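Side-chain contacts in periplasmic sugar-binding protein (Chloroflexus aurantiacus, PDB 4RXU), which binds beta-D-glucopyranose and probably serves as the solute-binding component of an ABC-type sugar transporter: residues 286-291 with 361-366; 248-251 with 255-258; 258-263 with 272-277; 135-140 with 338-343. One frame throughout, in Å; residues are numbered along the deposited sequence.

Contact 1: residues 286-291 with 361-366; sequences YIIDGR and SDFTNL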
# COMPACT_ATOMS: atom_id res chain seq x y z
N TYR A 286 -6.17 14.78 9.51
CA TYR A 286 -7.54 14.23 9.68
C TYR A 286 -7.67 13.40 10.95
O TYR A 286 -8.69 13.47 11.61
CB TYR A 286 -7.97 13.36 8.51
CG TYR A 286 -8.70 14.08 7.37
CD1 TYR A 286 -8.36 15.38 6.98
CD2 TYR A 286 -9.68 13.42 6.63
CE1 TYR A 286 -9.02 16.00 5.93
CE2 TYR A 286 -10.34 14.03 5.57
CZ TYR A 286 -10.02 15.32 5.23
OH TYR A 286 -10.68 15.90 4.19
N ILE A 287 -6.67 12.59 11.26
CA ILE A 287 -6.72 11.76 12.47
C ILE A 287 -6.77 12.64 13.71
O ILE A 287 -7.62 12.47 14.58
CB ILE A 287 -5.56 10.76 12.54
CG1 ILE A 287 -5.76 9.69 11.46
CG2 ILE A 287 -5.49 10.11 13.92
CD1 ILE A 287 -4.54 8.83 11.21
N ILE A 288 -5.90 13.64 13.75
CA ILE A 288 -5.91 14.60 14.87
C ILE A 288 -7.29 15.24 15.02
O ILE A 288 -7.82 15.33 16.15
CB ILE A 288 -4.84 15.70 14.66
CG1 ILE A 288 -3.44 15.10 14.77
CG2 ILE A 288 -5.06 16.82 15.68
CD1 ILE A 288 -2.33 15.99 14.29
N ASP A 289 -7.87 15.63 13.89
CA ASP A 289 -9.12 16.38 13.85
C ASP A 289 -10.37 15.51 13.90
O ASP A 289 -11.49 16.05 13.83
CB ASP A 289 -9.18 17.23 12.60
CG ASP A 289 -8.15 18.35 12.58
OD1 ASP A 289 -7.57 18.71 13.62
OD2 ASP A 289 -7.91 18.88 11.48
N GLY A 290 -10.21 14.20 14.03
CA GLY A 290 -11.35 13.31 14.17
C GLY A 290 -12.10 12.99 12.89
O GLY A 290 -13.27 12.64 12.93
N ARG A 291 -11.42 13.11 11.76
CA ARG A 291 -12.04 12.89 10.44
C ARG A 291 -11.60 11.60 9.78
O ARG A 291 -12.26 11.15 8.85
CB ARG A 291 -11.74 14.04 9.49
CG ARG A 291 -12.14 15.42 10.02
CD ARG A 291 -12.26 16.41 8.91
NE ARG A 291 -13.45 16.06 8.16
CZ ARG A 291 -13.68 16.37 6.89
NH1 ARG A 291 -12.80 17.05 6.18
NH2 ARG A 291 -14.81 15.97 6.35
N SER A 361 5.92 20.18 14.24
CA SER A 361 5.51 21.45 13.63
C SER A 361 4.78 21.27 12.29
O SER A 361 4.20 22.23 11.77
CB SER A 361 6.71 22.35 13.42
OG SER A 361 7.61 21.75 12.51
N ASP A 362 4.78 20.05 11.75
CA ASP A 362 4.03 19.76 10.53
C ASP A 362 2.52 19.79 10.74
O ASP A 362 1.77 19.80 9.77
CB ASP A 362 4.32 18.35 10.02
CG ASP A 362 5.75 18.15 9.55
OD1 ASP A 362 6.57 19.10 9.52
OD2 ASP A 362 6.06 16.97 9.23
N PHE A 363 2.10 19.70 12.00
CA PHE A 363 0.70 19.51 12.35
C PHE A 363 0.17 20.54 13.29
O PHE A 363 0.93 21.15 14.05
CB PHE A 363 0.50 18.12 12.96
CG PHE A 363 1.06 17.02 12.09
CD1 PHE A 363 0.47 16.76 10.87
CD2 PHE A 363 2.23 16.36 12.40
CE1 PHE A 363 1.00 15.80 10.02
CE2 PHE A 363 2.76 15.41 11.56
CZ PHE A 363 2.16 15.13 10.36
N THR A 364 -1.14 20.69 13.26
CA THR A 364 -1.83 21.53 14.23
C THR A 364 -2.48 20.64 15.27
O THR A 364 -3.14 19.60 14.99
CB THR A 364 -2.83 22.49 13.57
OG1 THR A 364 -3.86 21.75 12.94
CG2 THR A 364 -2.13 23.33 12.52
N ASN A 365 -2.28 21.02 16.52
CA ASN A 365 -2.97 20.40 17.64
C ASN A 365 -2.72 18.90 17.85
O ASN A 365 -3.57 18.13 18.25
CB ASN A 365 -4.46 20.66 17.60
CG ASN A 365 -5.08 20.38 18.93
OD1 ASN A 365 -4.49 20.68 19.98
ND2 ASN A 365 -6.24 19.77 18.92
N LEU A 366 -1.47 18.54 17.64
CA LEU A 366 -1.04 17.18 17.86
C LEU A 366 -1.15 16.87 19.36
O LEU A 366 -0.58 17.58 20.18
CB LEU A 366 0.40 17.11 17.40
CG LEU A 366 1.12 15.80 17.54
CD1 LEU A 366 0.47 14.75 16.68
CD2 LEU A 366 2.53 16.08 17.08
O HOH W 1 -7.99 19.22 16.33
O HOH W 2 -6.20 21.14 14.06
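At the C-terminal end of helix 281-288, I288 reaches across to the run F363-L366 near the end of the chain. Its two outer methyls divide the work. CD1 lies 3.8 Å from F363 CB and also meets L366 CD1 at 3.9 Å, joining helix and tail by apolar contact. CG2 instead comes up against backbone carbonyl oxygens, with N365 O 3.2 Å and T364 O 3.4 Å from it. The torsion at I288 (chi1 -68°) sets CG2 anti to the backbone N and CG1 beside that N; the extended chi2 then carries CD1 to F363 and L366. The side chains of I288 and F363 cross at about a right angle. Just beyond, the helix terminates in a Schellman motif: G290 takes positive phi (78°), and R291 N and G290 N bond back to Y286 O and I287 O. D289, in this terminal turn, supplies the polar part of the contact through two waters. D289 OD1 accepts from the first at 2.8 Å, and that water accepts from N365 ND2 at 3.2 Å. The second water also donates to D289 OD1 and lies 2.7 Å from T364 OG1. Q285, one turn earlier, ties both sides together directly, since its side-chain amide bonds to D289 OD1 and to T364 N. F363 and L366 also pack on I353 of helix 348-354, and F363 on V284 of helix 281-288.

Contact 2: residues 248-251 with 255-258; sequences ILAP and TARA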
# COMPACT_ATOMS: atom_id res chain seq x y z
N ILE A 248 -15.81 1.56 7.41
CA ILE A 248 -15.28 1.77 6.08
C ILE A 248 -13.84 1.25 6.01
O ILE A 248 -12.95 1.72 6.71
CB ILE A 248 -15.25 3.25 5.70
CG1 ILE A 248 -16.65 3.88 5.83
CG2 ILE A 248 -14.67 3.43 4.29
CD1 ILE A 248 -16.66 5.39 5.85
N LEU A 249 -13.64 0.24 5.16
CA LEU A 249 -12.31 -0.31 4.87
C LEU A 249 -11.74 0.51 3.72
O LEU A 249 -11.97 0.18 2.56
CB LEU A 249 -12.38 -1.79 4.48
CG LEU A 249 -10.98 -2.39 4.22
CD1 LEU A 249 -10.20 -2.60 5.51
CD2 LEU A 249 -11.14 -3.68 3.45
N ALA A 250 -11.06 1.61 4.03
CA ALA A 250 -10.41 2.42 2.98
C ALA A 250 -8.97 1.94 2.89
O ALA A 250 -8.31 1.75 3.93
CB ALA A 250 -10.48 3.91 3.31
N PRO A 251 -8.43 1.76 1.66
CA PRO A 251 -7.17 1.02 1.56
C PRO A 251 -5.91 1.85 1.79
O PRO A 251 -4.90 1.30 2.16
CB PRO A 251 -7.22 0.46 0.12
CG PRO A 251 -8.05 1.46 -0.63
CD PRO A 251 -9.11 1.89 0.35
N THR A 255 -7.18 7.86 -0.41
CA THR A 255 -8.51 7.34 -0.70
C THR A 255 -9.42 7.40 0.54
O THR A 255 -10.62 7.65 0.41
CB THR A 255 -8.47 5.91 -1.31
OG1 THR A 255 -7.91 4.97 -0.37
CG2 THR A 255 -7.71 5.87 -2.63
N ALA A 256 -8.85 7.18 1.73
CA ALA A 256 -9.58 7.34 2.99
C ALA A 256 -10.16 8.75 3.15
O ALA A 256 -11.32 8.90 3.57
CB ALA A 256 -8.70 7.00 4.17
N ARG A 257 -9.38 9.77 2.84
CA ARG A 257 -9.87 11.13 3.00
C ARG A 257 -10.98 11.40 2.01
O ARG A 257 -11.97 12.04 2.35
CB ARG A 257 -8.72 12.13 2.87
CG ARG A 257 -7.67 12.00 3.97
CD ARG A 257 -6.76 13.22 4.05
NE ARG A 257 -6.21 13.60 2.74
CZ ARG A 257 -5.19 12.99 2.14
NH1 ARG A 257 -4.57 11.99 2.75
NH2 ARG A 257 -4.80 13.38 0.90
N ALA A 258 -10.81 10.92 0.77
CA ALA A 258 -11.83 11.12 -0.27
C ALA A 258 -13.15 10.47 0.14
O ALA A 258 -14.21 11.07 0.02
CB ALA A 258 -11.35 10.51 -1.59
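A250 and A256 meet methyl against backbone: A250 CB points at the helix and sits 3.6 Å from A256 CA, with A256 CB scarcely farther, 3.7 Å from A250 CB. This is the strand-to-helix connection of a beta-alpha-beta unit, where the chain leaves strand 246-249, passes A250 and P251 and enters helix 253-264, before returning as strand 269-274 of the same parallel sheet. The two alanines approach differently. A250 aims its methyl at the helix, while the methyl of A256 leaves its backbone at a slant to the strand end, and the small groups let the two backbones come as near as 5.0 Å between A250 CA and A256 CA.

The second pair is P251 with T255, whose side chains cross at about a right angle. The hydroxyl of T255 is the part that touches: OG1 lies 3.4 Å from P251 CD and 3.5 Å from P251 CG, over one face of the pyrrolidine ring, displaced toward its CG-CD side. A chi1 of 63° tucks that oxygen between the backbone N and the carbonyl carbon and sets CG2 anti to the carbonyl carbon, beside the N. The touch with the proline is only van der Waals; the polar partner of T255 OG1 is N252 OD1, and N252 belongs to the glucose pocket. P251 itself packs on W222, another pocket residue, and its side chain lies about 7 Å from the sugar. The carbonyl oxygen P251 O receives two side-chain amides, Q277 NE2 and Q142 NE2.

Contact 3: residues 258-263 with 272-277; sequences AIADAF and YFVTGQ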
# COMPACT_ATOMS: atom_id res chain seq x y z
N ALA A 258 -10.81 10.92 0.77
CA ALA A 258 -11.83 11.12 -0.27
C ALA A 258 -13.15 10.47 0.14
O ALA A 258 -14.21 11.07 0.02
CB ALA A 258 -11.35 10.51 -1.59
N ILE A 259 -13.05 9.25 0.65
CA ILE A 259 -14.21 8.49 1.07
C ILE A 259 -14.83 9.09 2.32
O ILE A 259 -16.05 9.30 2.40
CB ILE A 259 -13.84 6.99 1.28
CG1 ILE A 259 -13.45 6.36 -0.08
CG2 ILE A 259 -14.99 6.24 1.93
CD1 ILE A 259 -12.64 5.09 0.01
N ALA A 260 -13.99 9.40 3.29
CA ALA A 260 -14.45 10.11 4.49
C ALA A 260 -15.18 11.40 4.16
O ALA A 260 -16.21 11.71 4.76
CB ALA A 260 -13.29 10.38 5.44
N ASP A 261 -14.68 12.14 3.18
CA ASP A 261 -15.31 13.39 2.75
C ASP A 261 -16.74 13.15 2.26
O ASP A 261 -17.66 13.90 2.58
CB ASP A 261 -14.51 14.11 1.65
CG ASP A 261 -13.20 14.70 2.13
OD1 ASP A 261 -12.94 14.78 3.37
OD2 ASP A 261 -12.40 15.08 1.23
N ALA A 262 -16.93 12.08 1.50
CA ALA A 262 -18.28 11.72 1.04
C ALA A 262 -19.21 11.32 2.19
O ALA A 262 -20.37 11.76 2.27
CB ALA A 262 -18.20 10.59 0.03
N PHE A 263 -18.71 10.44 3.07
CA PHE A 263 -19.49 9.95 4.21
C PHE A 263 -19.81 11.06 5.22
O PHE A 263 -20.91 11.09 5.77
CB PHE A 263 -18.78 8.78 4.88
CG PHE A 263 -19.04 7.44 4.20
CD1 PHE A 263 -18.44 7.12 2.99
CD2 PHE A 263 -19.91 6.53 4.77
CE1 PHE A 263 -18.67 5.89 2.39
CE2 PHE A 263 -20.15 5.30 4.17
CZ PHE A 263 -19.53 4.99 2.97
N TYR A 272 -18.84 7.50 11.41
CA TYR A 272 -18.12 6.54 10.59
C TYR A 272 -16.75 6.28 11.19
O TYR A 272 -16.13 7.15 11.83
CB TYR A 272 -17.99 6.98 9.13
CG TYR A 272 -17.15 8.22 8.93
CD1 TYR A 272 -15.76 8.14 8.83
CD2 TYR A 272 -17.75 9.47 8.80
CE1 TYR A 272 -14.99 9.29 8.67
CE2 TYR A 272 -16.99 10.63 8.63
CZ TYR A 272 -15.62 10.54 8.57
OH TYR A 272 -14.89 11.69 8.41
N PHE A 273 -16.32 5.03 11.01
CA PHE A 273 -14.97 4.57 11.31
C PHE A 273 -14.30 4.26 9.98
O PHE A 273 -14.87 3.55 9.15
CB PHE A 273 -15.05 3.32 12.19
CG PHE A 273 -15.65 3.59 13.54
CD1 PHE A 273 -17.03 3.52 13.73
CD2 PHE A 273 -14.84 3.94 14.60
CE1 PHE A 273 -17.57 3.78 14.97
CE2 PHE A 273 -15.38 4.20 15.84
CZ PHE A 273 -16.75 4.12 16.02
N VAL A 274 -13.12 4.82 9.74
CA VAL A 274 -12.46 4.65 8.45
C VAL A 274 -10.96 4.41 8.64
O VAL A 274 -10.29 5.05 9.47
CB VAL A 274 -12.66 5.84 7.48
CG1 VAL A 274 -12.05 7.14 8.02
CG2 VAL A 274 -12.15 5.49 6.10
N THR A 275 -10.45 3.50 7.83
CA THR A 275 -9.08 3.04 7.88
C THR A 275 -8.23 3.77 6.86
O THR A 275 -8.72 4.59 6.11
CB THR A 275 -9.00 1.52 7.66
OG1 THR A 275 -9.46 1.20 6.34
CG2 THR A 275 -9.82 0.80 8.67
N GLY A 276 -6.93 3.47 6.86
CA GLY A 276 -6.00 4.01 5.86
C GLY A 276 -4.61 3.43 6.04
O GLY A 276 -4.40 2.52 6.81
N GLN A 277 -3.66 3.94 5.26
CA GLN A 277 -2.26 3.62 5.45
C GLN A 277 -1.39 4.64 4.73
O GLN A 277 -1.85 5.29 3.80
CB GLN A 277 -1.90 2.22 4.92
CG GLN A 277 -1.90 2.11 3.41
CD GLN A 277 -1.49 0.72 2.96
OE1 GLN A 277 -0.36 0.28 3.20
NE2 GLN A 277 -2.40 0.02 2.31
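With chi1 at 65°, the ring of Y272 is folded between its own backbone N and carbonyl carbon, so that it stands up from strand 269-274 against helix 253-264. F263 is turned another way: chi1 of -83° sets CG anti to the carbonyl carbon, beside the backbone N, and the ring leads off toward strand 246-249 while CB alone is left facing the tyrosine. F263 CB lies 4.1 Å from Y272 CD2. From the same side of the ring, but toward its hydroxyl end, A260 CB comes obliquely to Y272 CE1 at 3.8 Å, with A260 CB to Y272 OH at 3.6 Å. A third touch comes from V274, two residues along the strand and on the same face of the sheet, whose CG1 is 4.3 Å from A260 CB.

These elements are the helix and second strand of a beta-alpha-beta unit in the parallel sheet. The axes of 258-263 and 272-274 run at 175°, nearly antiparallel, and pass 9.8 Å apart at their closest. A260 and F263 lie one turn apart on the helix, in step with the alternation that puts Y272 and V274 on one side of the strand. The F263 ring finishes in an edge-to-face meeting with Y158.

No hydrogen bond joins the two segments, so dispersion and burial carry the contact. The phenol oxygen is nonetheless satisfied, by R291 O beyond the end of helix 281-288, which means that the polar tip of Y272 links the unit to the next part of the chain while its ring packs against A260 and F263.

Contact 4: residues 135-140 with 338-343; sequences SIAVGA and SPVVTV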
# COMPACT_ATOMS: atom_id res chain seq x y z
N SER A 135 2.46 -6.55 4.09
CA SER A 135 1.18 -6.08 3.53
C SER A 135 -0.06 -6.82 4.03
O SER A 135 -1.13 -6.22 4.16
CB SER A 135 1.20 -6.10 2.01
OG SER A 135 2.15 -5.19 1.49
N ILE A 136 0.09 -8.12 4.29
CA ILE A 136 -1.04 -8.86 4.88
C ILE A 136 -1.41 -8.23 6.24
O ILE A 136 -2.60 -8.03 6.56
CB ILE A 136 -0.69 -10.36 5.02
CG1 ILE A 136 -0.66 -11.05 3.63
CG2 ILE A 136 -1.66 -11.10 5.95
CD1 ILE A 136 -2.01 -11.26 2.96
N ALA A 137 -0.38 -7.93 7.03
CA ALA A 137 -0.60 -7.31 8.32
C ALA A 137 -1.23 -5.92 8.19
O ALA A 137 -2.04 -5.55 9.01
CB ALA A 137 0.71 -7.23 9.11
N VAL A 138 -0.87 -5.15 7.15
CA VAL A 138 -1.58 -3.87 6.91
C VAL A 138 -3.10 -4.10 6.82
O VAL A 138 -3.89 -3.43 7.51
CB VAL A 138 -1.11 -3.19 5.62
CG1 VAL A 138 -1.95 -1.97 5.31
CG2 VAL A 138 0.36 -2.83 5.72
N GLY A 139 -3.53 -5.03 5.97
CA GLY A 139 -4.97 -5.25 5.79
C GLY A 139 -5.62 -5.79 7.04
O GLY A 139 -6.71 -5.39 7.38
N ALA A 140 -4.93 -6.72 7.71
CA ALA A 140 -5.43 -7.29 8.97
C ALA A 140 -5.61 -6.19 10.00
O ALA A 140 -6.64 -6.15 10.67
CB ALA A 140 -4.49 -8.36 9.50
N SER A 338 9.61 -5.58 6.54
CA SER A 338 9.57 -4.58 7.62
C SER A 338 8.17 -4.51 8.20
O SER A 338 7.20 -4.70 7.45
CB SER A 338 9.96 -3.18 7.04
OG SER A 338 11.34 -3.04 7.14
N PRO A 339 8.04 -4.27 9.53
CA PRO A 339 6.70 -4.28 10.10
C PRO A 339 5.92 -3.00 9.91
O PRO A 339 6.45 -1.95 9.50
CB PRO A 339 6.95 -4.52 11.58
CG PRO A 339 8.29 -3.99 11.84
CD PRO A 339 9.06 -4.30 10.59
N VAL A 340 4.65 -3.10 10.26
CA VAL A 340 3.72 -1.98 10.13
C VAL A 340 2.95 -1.79 11.45
O VAL A 340 2.76 -2.74 12.22
CB VAL A 340 2.75 -2.17 8.94
CG1 VAL A 340 3.55 -2.38 7.66
CG2 VAL A 340 1.75 -3.31 9.17
N VAL A 341 2.53 -0.55 11.71
CA VAL A 341 1.99 -0.18 13.03
C VAL A 341 0.73 0.65 12.88
O VAL A 341 0.69 1.61 12.12
CB VAL A 341 3.04 0.64 13.83
CG1 VAL A 341 2.51 1.16 15.15
CG2 VAL A 341 4.25 -0.23 14.08
N THR A 342 -0.29 0.28 13.63
CA THR A 342 -1.50 1.07 13.63
C THR A 342 -1.34 2.38 14.41
O THR A 342 -0.93 2.38 15.56
CB THR A 342 -2.68 0.29 14.20
OG1 THR A 342 -3.05 -0.73 13.28
CG2 THR A 342 -3.88 1.21 14.45
N VAL A 343 -1.71 3.47 13.74
CA VAL A 343 -1.66 4.79 14.33
C VAL A 343 -3.05 5.40 14.43
O VAL A 343 -3.78 5.52 13.43
CB VAL A 343 -0.68 5.70 13.58
CG1 VAL A 343 -0.76 7.12 14.14
CG2 VAL A 343 0.72 5.11 13.72
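V340 and V138 carry the apolar part, strand against the first turns of a helix. V138 CG2 is set between the two methyls of V340, 3.8 Å from V340 CG1 and 3.8 Å from V340 CG2, and the two side chains cross at about a right angle. In V138 the torsion (chi1 174°) sends CG1 anti to the backbone N and turns CG2 to the opposite side from the carbonyl carbon, so that CG2 is the branch that reaches V340. V340 CG2 is also 4.1 Å from A137 CB and 3.8 Å from V138 N, so this one methyl rests over the backbone between two successive helix residues.

Polar ties lie beside the valines and involve residues just past the helix segment. Both ends of the Q141 side-chain amide are used on the strand: NE2 bonds to V340 O and OE1 to T342 OG1. No hydrogen bond runs directly between 135-140 and 338-343.

The contact lies where helix 135-148 starts immediately after strand 129-133, the parallel neighbour of strand 332-343; that helix then leads on to strand 155-159 in the other sheet, consistent with a position near the hinge of a two-lobed periplasmic binding protein. V340 and V138 both also touch K298, a glucose-pocket residue at the end of strand 295-298, while S135 packs on N168 and F172 of helix 167-185.

Overall arrangement
Contacts 2 and 3 belong to one beta-alpha-beta unit: they share A258 and helix 253-264, and their centres are 4 Å apart. Contact 1 comes next along the chain, its centre 15 Å from that of contact 3, and Y286 and R291 touch D261 and Y272 there. Contact 4 spans nearly 200 residues, enclosing contacts 2 and 3 in sequence and alternating with contact 1. It joins a strand of the mixed sheet to a helix leading into the parallel sheet, and Q277 of 272-277 packs on V138. Together they run from the region between the sheets, near the glucose, out to the C-terminal tail.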